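Acylneuraminate lyase (PDB 4N4P) is a TIM-barrel protein of the dihydrodipicolinate synthetase family whose assembly contains four protein chains. Local coordinates at residues A[209-214]-A[242-247]; A[249-254]-A[284-289]; A[51-56]-A[256-261]. All coordinates share one frame; numbering follows the deposited sequence.

Contact 1 of 3, residues A[209-214]-A[242-247]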
loop_
_atom_site.group_PDB
_atom_site.type_symbol
_atom_site.label_atom_id
_atom_site.label_comp_id
_atom_site.label_asym_id
_atom_site.label_seq_id
_atom_site.Cartn_x
_atom_site.Cartn_y
_atom_site.Cartn_z
ATOM N N GLY A 209 -25.034 3.531 -7.376
ATOM C CA GLY A 209 -23.933 4.469 -7.630
ATOM C C GLY A 209 -24.329 5.923 -7.616
ATOM O O GLY A 209 -25.446 6.276 -7.957
ATOM N N SER A 210 -23.373 6.757 -7.205
ATOM C CA SER A 210 -23.579 8.195 -7.135
ATOM C C SER A 210 -23.864 8.768 -8.526
ATOM O O SER A 210 -24.651 9.703 -8.671
ATOM C CB SER A 210 -22.306 8.852 -6.579
ATOM O OG SER A 210 -21.187 8.603 -7.437
ATOM N N THR A 211 -23.199 8.228 -9.544
ATOM C CA THR A 211 -23.234 8.873 -10.873
ATOM C C THR A 211 -24.567 8.670 -11.603
ATOM O O THR A 211 -24.878 9.397 -12.548
ATOM C CB THR A 211 -22.051 8.436 -11.790
ATOM O OG1 THR A 211 -22.209 7.061 -12.141
ATOM C CG2 THR A 211 -20.704 8.641 -11.085
ATOM N N TYR A 212 -25.373 7.715 -11.146
ATOM C CA TYR A 212 -26.668 7.461 -11.789
ATOM C C TYR A 212 -27.697 8.504 -11.377
ATOM O O TYR A 212 -28.784 8.541 -11.945
ATOM C CB TYR A 212 -27.211 6.048 -11.483
ATOM C CG TYR A 212 -26.161 4.965 -11.638
ATOM C CD1 TYR A 212 -25.365 4.902 -12.796
ATOM C CD2 TYR A 212 -25.951 4.020 -10.628
ATOM C CE1 TYR A 212 -24.371 3.909 -12.951
ATOM C CE2 TYR A 212 -24.958 3.024 -10.764
ATOM C CZ TYR A 212 -24.169 2.991 -11.924
ATOM O OH TYR A 212 -23.194 2.022 -12.061
ATOM N N ASN A 213 -27.358 9.344 -10.395
ATOM C CA ASN A 213 -28.234 10.463 -10.025
ATOM C C ASN A 213 -28.578 11.354 -11.224
ATOM O O ASN A 213 -29.682 11.898 -11.293
ATOM C CB ASN A 213 -27.618 11.347 -8.918
ATOM C CG ASN A 213 -27.802 10.779 -7.510
ATOM O OD1 ASN A 213 -26.850 10.244 -6.891
ATOM N ND2 ASN A 213 -28.995 10.940 -6.973
ATOM N N VAL A 214 -27.632 11.546 -12.148
ATOM C CA VAL A 214 -27.860 12.488 -13.242
ATOM C C VAL A 214 -27.557 11.885 -14.627
ATOM O O VAL A 214 -27.832 12.515 -15.655
ATOM C CB VAL A 214 -27.090 13.844 -13.038
ATOM C CG1 VAL A 214 -27.518 14.499 -11.722
ATOM C CG2 VAL A 214 -25.554 13.618 -13.067
ATOM N N ASN A 242 -17.166 6.731 -18.638
ATOM C CA ASN A 242 -16.051 6.936 -17.703
ATOM C C ASN A 242 -15.392 8.281 -17.924
ATOM O O ASN A 242 -14.890 8.866 -16.986
ATOM C CB ASN A 242 -15.061 5.780 -17.797
ATOM C CG ASN A 242 -15.635 4.493 -17.148
ATOM O OD1 ASN A 242 -16.778 4.496 -16.681
ATOM N ND2 ASN A 242 -14.844 3.422 -17.106
ATOM N N ASP A 243 -15.463 8.786 -19.157
ATOM C CA ASP A 243 -15.060 10.176 -19.427
ATOM C C ASP A 243 -15.928 11.080 -18.558
ATOM O O ASP A 243 -15.431 12.001 -17.896
ATOM C CB ASP A 243 -15.267 10.551 -20.902
ATOM C CG ASP A 243 -14.199 9.999 -21.823
ATOM O OD1 ASP A 243 -13.174 9.459 -21.368
ATOM O OD2 ASP A 243 -14.404 10.128 -23.031
ATOM N N TYR A 244 -17.224 10.797 -18.572
ATOM C CA TYR A 244 -18.215 11.559 -17.797
ATOM C C TYR A 244 -17.902 11.524 -16.314
ATOM O O TYR A 244 -17.890 12.560 -15.658
ATOM C CB TYR A 244 -19.632 11.035 -18.069
ATOM C CG TYR A 244 -20.610 11.136 -16.912
ATOM C CD1 TYR A 244 -21.102 12.383 -16.476
ATOM C CD2 TYR A 244 -21.068 9.962 -16.257
ATOM C CE1 TYR A 244 -22.019 12.465 -15.396
ATOM C CE2 TYR A 244 -21.993 10.026 -15.212
ATOM C CZ TYR A 244 -22.454 11.276 -14.773
ATOM O OH TYR A 244 -23.356 11.345 -13.731
ATOM N N VAL A 245 -17.645 10.329 -15.782
ATOM C CA VAL A 245 -17.364 10.224 -14.348
ATOM C C VAL A 245 -16.148 11.061 -13.961
ATOM O O VAL A 245 -16.213 11.838 -13.011
ATOM C CB VAL A 245 -17.186 8.765 -13.888
ATOM C CG1 VAL A 245 -16.914 8.727 -12.376
ATOM C CG2 VAL A 245 -18.468 7.925 -14.229
ATOM N N LEU A 246 -15.045 10.923 -14.703
ATOM C CA LEU A 246 -13.836 11.690 -14.412
ATOM C C LEU A 246 -14.067 13.221 -14.546
ATOM O O LEU A 246 -13.570 14.022 -13.717
ATOM C CB LEU A 246 -12.688 11.229 -15.325
ATOM C CG LEU A 246 -12.213 9.815 -14.961
ATOM C CD1 LEU A 246 -11.052 9.351 -15.842
ATOM C CD2 LEU A 246 -11.839 9.743 -13.484
ATOM N N ASP A 247 -14.833 13.612 -15.561
ATOM C CA ASP A 247 -15.154 15.040 -15.748
ATOM C C ASP A 247 -16.008 15.513 -14.578
ATOM O O ASP A 247 -15.778 16.600 -14.019
ATOM C CB ASP A 247 -15.870 15.292 -17.102
ATOM C CG ASP A 247 -14.906 15.489 -18.258
ATOM O OD1 ASP A 247 -13.711 15.740 -18.038
ATOM O OD2 ASP A 247 -15.366 15.465 -19.408
#
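Thr-211 turns OG1 into the position between its backbone N and carbonyl carbon (chi1 68°), which sets CG2 beside the N and brings it to Val-245; Tyr-244 takes a chi1 of 148°, well short of fully anti, and reaches with its ring to the Thr-211 carbonyl. The contact joins the end of the last strand of a TIM barrel, 206-209, and the turn after it to helix 231-248, the first of three helices that follow the barrel. Beyond Gly-209 this turn leads into helix 212-227. The phenol is the donor of the one hydrogen bond across the contact, from Tyr-244 OH to Thr-211 O at 2.7 Å. It lies in the carbonyl plane on a lone pair, with a C=O...donor angle of 128°. The carbonyl oxygen lies at the edge of the ring and in its plane, and it gives the buried hydroxyl a backbone acceptor. Val-214 closes in on the same hydroxyl: its CG2 stands at the ring edge near the plane, a tight 3.2 Å from Tyr-244 OH. The polar end of Thr-211 serves other residues, since OG1 is hydrogen-bonded to Asp-193 OD2 and to Tyr-241 OH. The ring of Tyr-241 in turn meets that of Tyr-244 edge-to-face, and Ile-290 of helix 280-294 also touches Tyr-244. Adjacent residues of one helical turn thus act differently: Tyr-244 bonds to the backbone of the turn, and Val-245 packs on its threonine. Thr-211 and Val-245 cross at about a right angle, and the threonine methyl CG2 rests against both valine methyls, 3.9 Å from Val-245 CG2 and 4.0 Å from Val-245 CG1.

Contact 2 of 3, residues A[249-254]-A[284-289]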
loop_
_atom_site.group_PDB
_atom_site.type_symbol
_atom_site.label_atom_id
_atom_site.label_comp_id
_atom_site.label_asym_id
_atom_site.label_seq_id
_atom_site.Cartn_x
_atom_site.Cartn_y
_atom_site.Cartn_z
ATOM N N ILE A 249 -16.210 14.464 -11.476
ATOM C CA ILE A 249 -15.507 14.559 -10.195
ATOM C C ILE A 249 -14.285 15.451 -10.278
ATOM O O ILE A 249 -13.471 15.490 -9.336
ATOM C CB ILE A 249 -15.147 13.169 -9.596
ATOM C CG1 ILE A 249 -14.160 12.429 -10.518
ATOM C CG2 ILE A 249 -16.439 12.358 -9.345
ATOM C CD1 ILE A 249 -13.693 11.065 -9.995
ATOM N N SER A 250 -14.136 16.199 -11.365
ATOM C CA SER A 250 -13.070 17.203 -11.363
ATOM C C SER A 250 -13.425 18.339 -10.391
ATOM O O SER A 250 -12.575 19.156 -10.037
ATOM C CB SER A 250 -12.751 17.704 -12.773
ATOM O OG SER A 250 -13.871 18.363 -13.311
ATOM N N LYS A 251 -14.682 18.390 -9.959
ATOM C CA LYS A 251 -15.060 19.204 -8.801
ATOM C C LYS A 251 -15.751 18.237 -7.840
ATOM O O LYS A 251 -16.026 17.101 -8.218
ATOM C CB LYS A 251 -15.966 20.362 -9.196
ATOM C CG LYS A 251 -15.215 21.423 -10.072
ATOM C CD LYS A 251 -16.008 22.677 -10.252
ATOM C CE LYS A 251 -15.425 23.574 -11.352
ATOM N NZ LYS A 251 -13.960 23.851 -11.213
ATOM N N GLY A 252 -16.028 18.673 -6.623
ATOM C CA GLY A 252 -16.611 17.789 -5.629
ATOM C C GLY A 252 -17.805 17.019 -6.168
ATOM O O GLY A 252 -18.665 17.591 -6.812
ATOM N N LEU A 253 -17.865 15.724 -5.872
ATOM C CA LEU A 253 -18.928 14.865 -6.399
ATOM C C LEU A 253 -20.323 15.343 -5.988
ATOM O O LEU A 253 -21.173 15.606 -6.848
ATOM C CB LEU A 253 -18.712 13.416 -5.950
ATOM C CG LEU A 253 -19.843 12.439 -6.308
ATOM C CD1 LEU A 253 -19.967 12.265 -7.849
ATOM C CD2 LEU A 253 -19.628 11.085 -5.584
ATOM N N MET A 254 -20.569 15.448 -4.683
ATOM C CA MET A 254 -21.932 15.810 -4.229
ATOM C C MET A 254 -22.319 17.230 -4.654
ATOM O O MET A 254 -23.473 17.473 -5.050
ATOM C CB MET A 254 -22.086 15.613 -2.719
ATOM C CG MET A 254 -22.448 14.162 -2.357
ATOM S SD MET A 254 -21.013 13.084 -2.384
ATOM C CE MET A 254 -20.438 13.477 -0.721
ATOM N N LYS A 284 -21.981 26.220 -11.225
ATOM C CA LYS A 284 -23.002 26.249 -12.286
ATOM C C LYS A 284 -22.408 25.959 -13.661
ATOM O O LYS A 284 -22.986 25.197 -14.459
ATOM C CB LYS A 284 -23.765 27.593 -12.334
ATOM C CG LYS A 284 -24.894 27.600 -13.359
ATOM C CD LYS A 284 -25.294 29.006 -13.763
ATOM C CE LYS A 284 -26.337 28.957 -14.867
ATOM N NZ LYS A 284 -27.705 28.687 -14.320
ATOM N N LYS A 285 -21.252 26.553 -13.944
ATOM C CA LYS A 285 -20.624 26.309 -15.230
ATOM C C LYS A 285 -20.154 24.862 -15.369
ATOM O O LYS A 285 -20.221 24.290 -16.443
ATOM C CB LYS A 285 -19.472 27.282 -15.462
ATOM C CG LYS A 285 -20.005 28.713 -15.594
ATOM C CD LYS A 285 -18.900 29.711 -15.905
ATOM C CE LYS A 285 -19.529 31.101 -15.901
ATOM N NZ LYS A 285 -18.473 32.103 -15.935
ATOM N N HIS A 286 -19.638 24.318 -14.271
ATOM C CA HIS A 286 -19.335 22.901 -14.194
ATOM C C HIS A 286 -20.584 22.069 -14.502
ATOM O O HIS A 286 -20.527 21.151 -15.317
ATOM C CB HIS A 286 -18.782 22.548 -12.824
ATOM C CG HIS A 286 -18.382 21.114 -12.700
ATOM N ND1 HIS A 286 -17.429 20.538 -13.508
ATOM C CD2 HIS A 286 -18.810 20.137 -11.865
ATOM C CE1 HIS A 286 -17.276 19.267 -13.175
ATOM N NE2 HIS A 286 -18.093 19.001 -12.173
ATOM N N ALA A 287 -21.715 22.412 -13.887
ATOM C CA ALA A 287 -22.965 21.688 -14.157
ATOM C C ALA A 287 -23.384 21.768 -15.609
ATOM O O ALA A 287 -23.780 20.764 -16.190
ATOM C CB ALA A 287 -24.086 22.151 -13.238
ATOM N N GLU A 288 -23.269 22.952 -16.215
ATOM C CA GLU A 288 -23.586 23.113 -17.637
ATOM C C GLU A 288 -22.647 22.327 -18.511
ATOM O O GLU A 288 -23.093 21.679 -19.425
ATOM C CB GLU A 288 -23.481 24.569 -18.073
ATOM C CG GLU A 288 -24.496 25.471 -17.436
ATOM C CD GLU A 288 -24.276 26.907 -17.903
ATOM O OE1 GLU A 288 -23.339 27.558 -17.417
ATOM O OE2 GLU A 288 -25.023 27.361 -18.771
ATOM N N PHE A 289 -21.350 22.404 -18.228
ATOM C CA PHE A 289 -20.328 21.623 -18.962
ATOM C C PHE A 289 -20.681 20.133 -18.985
ATOM O O PHE A 289 -20.744 19.512 -20.059
ATOM C CB PHE A 289 -18.927 21.857 -18.351
ATOM C CG PHE A 289 -17.891 20.807 -18.711
ATOM C CD1 PHE A 289 -17.458 20.635 -20.020
ATOM C CD2 PHE A 289 -17.325 20.010 -17.705
ATOM C CE1 PHE A 289 -16.525 19.641 -20.350
ATOM C CE2 PHE A 289 -16.367 19.030 -18.008
ATOM C CZ PHE A 289 -15.963 18.844 -19.344
#
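Lys-251 lies along one face of the His-286 imidazole, the two side chains sliding past each other in opposite directions. Its CB starts the overlap: it stands 4.0 Å from the centroid of the His-286 ring and 20° off the ring normal, a CH-pi contact over the face, displaced a little toward the rim. Lys-251 CG follows, 4.1 Å from His-286 CG. Lys-251 CD comes down over the same part of the ring, 3.8 Å from His-286 CG. Lys-251 CE has passed beyond the ring and lies 3.8 Å from His-286 CB. At the last bond the chain bends (chi4 -51°), and NZ ends in a salt bridge with Glu-282, its charged end held by the same helix 280-294 that supplies the histidine. Lys-251 NZ lies 5.3 Å from His-286 ND1, so the aliphatic part of the lysine, and not its ammonium, makes the contact with the ring.

The histidine arrives with CG anti to its backbone N (chi1 -177°), which carries the ring toward the turn 249-252. There its NE2 forms a hydrogen bond with Leu-248 O, close to the end of helix 231-248. That bond probably limits rotation of the ring, one face of which is covered by the lysine. Ser-250 also borders the ring: its OG is 3.5 Å from His-286 CE1, while its hydrogen bond goes back to Asp-247 O. The far end of the turn is Gly-252, the N-cap of helix 253-263. A short turn between two consecutive helices is thus packed against and bonded by one imidazole from the final helix, joining the three helices of the C-terminal extension that follows the TIM barrel in this family.

Contact 3 of 3, residues A[51-56]-A[256-261]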
loop_
_atom_site.group_PDB
_atom_site.type_symbol
_atom_site.label_atom_id
_atom_site.label_comp_id
_atom_site.label_asym_id
_atom_site.label_seq_id
_atom_site.Cartn_x
_atom_site.Cartn_y
_atom_site.Cartn_z
ATOM N N THR A 51 -22.996 9.006 -0.378
ATOM C CA THR A 51 -23.352 10.052 -1.332
ATOM C C THR A 51 -24.470 10.918 -0.790
ATOM O O THR A 51 -24.624 12.068 -1.195
ATOM C CB THR A 51 -23.776 9.459 -2.703
ATOM O OG1 THR A 51 -22.779 8.506 -3.110
ATOM C CG2 THR A 51 -23.865 10.566 -3.738
ATOM N N GLY A 52 -25.234 10.351 0.142
ATOM C CA GLY A 52 -26.290 11.085 0.866
ATOM C C GLY A 52 -25.792 11.826 2.104
ATOM O O GLY A 52 -26.591 12.304 2.897
ATOM N N GLU A 53 -24.466 11.937 2.245
ATOM C CA GLU A 53 -23.844 12.643 3.356
ATOM C C GLU A 53 -24.324 12.147 4.720
ATOM O O GLU A 53 -24.528 12.948 5.641
ATOM C CB GLU A 53 -24.069 14.165 3.196
ATOM C CG GLU A 53 -23.299 14.707 1.980
ATOM C CD GLU A 53 -23.683 16.142 1.619
ATOM O OE1 GLU A 53 -23.252 17.059 2.329
ATOM O OE2 GLU A 53 -24.384 16.348 0.615
ATOM N N PHE A 54 -24.499 10.830 4.854
ATOM C CA PHE A 54 -25.198 10.308 6.029
ATOM C C PHE A 54 -24.480 10.644 7.320
ATOM O O PHE A 54 -25.136 10.863 8.321
ATOM C CB PHE A 54 -25.472 8.795 5.958
ATOM C CG PHE A 54 -24.283 7.946 6.211
ATOM C CD1 PHE A 54 -24.193 7.205 7.392
ATOM C CD2 PHE A 54 -23.262 7.855 5.265
ATOM C CE1 PHE A 54 -23.099 6.415 7.641
ATOM C CE2 PHE A 54 -22.151 7.071 5.499
ATOM C CZ PHE A 54 -22.069 6.341 6.698
ATOM N N LEU A 55 -23.154 10.675 7.290
ATOM C CA LEU A 55 -22.371 11.046 8.488
ATOM C C LEU A 55 -22.582 12.472 8.960
ATOM O O LEU A 55 -22.215 12.824 10.101
ATOM C CB LEU A 55 -20.875 10.784 8.300
ATOM C CG LEU A 55 -20.447 9.315 8.343
ATOM C CD1 LEU A 55 -18.949 9.268 8.354
ATOM C CD2 LEU A 55 -21.041 8.573 9.550
ATOM N N LEU A 56 -23.177 13.290 8.105
ATOM C CA LEU A 56 -23.436 14.689 8.408
ATOM C C LEU A 56 -24.888 14.911 8.804
ATOM O O LEU A 56 -25.315 16.046 9.040
ATOM C CB LEU A 56 -23.081 15.573 7.198
ATOM C CG LEU A 56 -21.697 15.320 6.618
ATOM C CD1 LEU A 56 -21.389 16.282 5.469
ATOM C CD2 LEU A 56 -20.637 15.416 7.691
ATOM N N SER A 256 -21.304 18.715 -7.324
ATOM C CA SER A 256 -21.560 18.647 -8.757
ATOM C C SER A 256 -22.912 18.024 -9.056
ATOM O O SER A 256 -23.671 18.534 -9.902
ATOM C CB SER A 256 -20.466 17.834 -9.444
ATOM O OG SER A 256 -19.222 18.495 -9.338
ATOM N N LEU A 257 -23.210 16.915 -8.388
ATOM C CA LEU A 257 -24.534 16.282 -8.576
ATOM C C LEU A 257 -25.653 17.272 -8.214
ATOM O O LEU A 257 -26.632 17.424 -8.946
ATOM C CB LEU A 257 -24.670 15.001 -7.749
ATOM C CG LEU A 257 -23.754 13.831 -8.154
ATOM C CD1 LEU A 257 -23.903 12.665 -7.117
ATOM C CD2 LEU A 257 -24.093 13.358 -9.552
ATOM N N LYS A 258 -25.498 17.945 -7.079
ATOM C CA LYS A 258 -26.539 18.879 -6.635
ATOM C C LYS A 258 -26.672 20.040 -7.608
ATOM O O LYS A 258 -27.785 20.406 -7.981
ATOM C CB LYS A 258 -26.275 19.346 -5.197
ATOM C CG LYS A 258 -26.697 18.267 -4.165
ATOM C CD LYS A 258 -26.228 18.594 -2.762
ATOM C CE LYS A 258 -26.616 17.452 -1.804
ATOM N NZ LYS A 258 -26.418 17.786 -0.320
ATOM N N ALA A 259 -25.544 20.565 -8.079
ATOM C CA ALA A 259 -25.560 21.657 -9.057
ATOM C C ALA A 259 -26.239 21.279 -10.365
ATOM O O ALA A 259 -26.973 22.086 -10.971
ATOM C CB ALA A 259 -24.139 22.154 -9.325
ATOM N N ILE A 260 -25.988 20.049 -10.810
ATOM C CA ILE A 260 -26.631 19.547 -12.032
ATOM C C ILE A 260 -28.132 19.464 -11.831
ATOM O O ILE A 260 -28.904 19.908 -12.677
ATOM C CB ILE A 260 -26.005 18.222 -12.510
ATOM C CG1 ILE A 260 -24.562 18.498 -12.971
ATOM C CG2 ILE A 260 -26.857 17.592 -13.653
ATOM C CD1 ILE A 260 -23.681 17.218 -13.115
ATOM N N MET A 261 -28.545 18.921 -10.695
ATOM C CA MET A 261 -29.966 18.884 -10.379
ATOM C C MET A 261 -30.566 20.279 -10.341
ATOM O O MET A 261 -31.606 20.499 -10.975
ATOM C CB MET A 261 -30.227 18.124 -9.088
ATOM C CG MET A 261 -29.959 16.646 -9.252
ATOM S SD MET A 261 -30.489 15.785 -7.773
ATOM C CE MET A 261 -29.827 14.132 -8.036
#
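Glu-53 and Lys-258 approach from opposite directions, each with its chain extended beyond CG, and meet in a salt bridge. Lys-258 NZ gives a hydrogen bond of 2.7 Å to Glu-53 OE2, meeting the oxygen on its syn side but 24° out of the carboxylate plane. The lysine CE stays farther back, 3.5 Å from Glu-53 OE2. Glu-53 itself projects toward the helix from a residue with left-handed backbone angles (phi 54°, psi 40°), in the loop between strand 44-47 of the barrel and helix 59-73. It ends the Gly-Ser-Thr-Gly-Glu sequence, a signature of this TIM-barrel family, and the salt bridge ties this loop to a helix that follows the barrel. Its second oxygen, OE1, accepts a hydrogen bond from Arg-272 N, so both carboxylate oxygens have a partner, which probably restrains the rotation of the group. Beside this polar pair lies a small apolar one: Thr-51 and Leu-257 cross at about a right angle, with Thr-51 CG2 4.0 Å from Leu-257 CD1. Having CG2 anti to the backbone N, Thr-51 offers its methyl rather than its hydroxyl to the leucine.

The lysine also donates to Thr-16 O and Tyr-270 O, so at least three oxygens accept from the ammonium. With Lys-258 and Glu-53 both buried, opposite charges and carbonyl dipoles would offset the cost of burial.

In the fold
The three contacts form a connected cluster, their centres 11 Å (contacts 1 and 2), 12 Å (2 and 3) and 13 Å (1 and 3) apart. Helix 253-263 is common to contacts 2 and 3, where Ser-256 OG lies 3.0 Å from His-286 CD2. Contact 1 joins contact 3 through Val-214 CG1, 3.7 Å from Ile-260 CG2, and through Ser-210 CB, 3.5 Å from Thr-51 OG1. Segments 209-214 and 51-56 both follow barrel strands, at the end where TIM barrels carry their active sites; the centre of contact 2, about 19 Å from the centre of the chain, lies farthest out. Nearby, Met-254 and Phe-54 both pack on Tyr-114 of the third subunit.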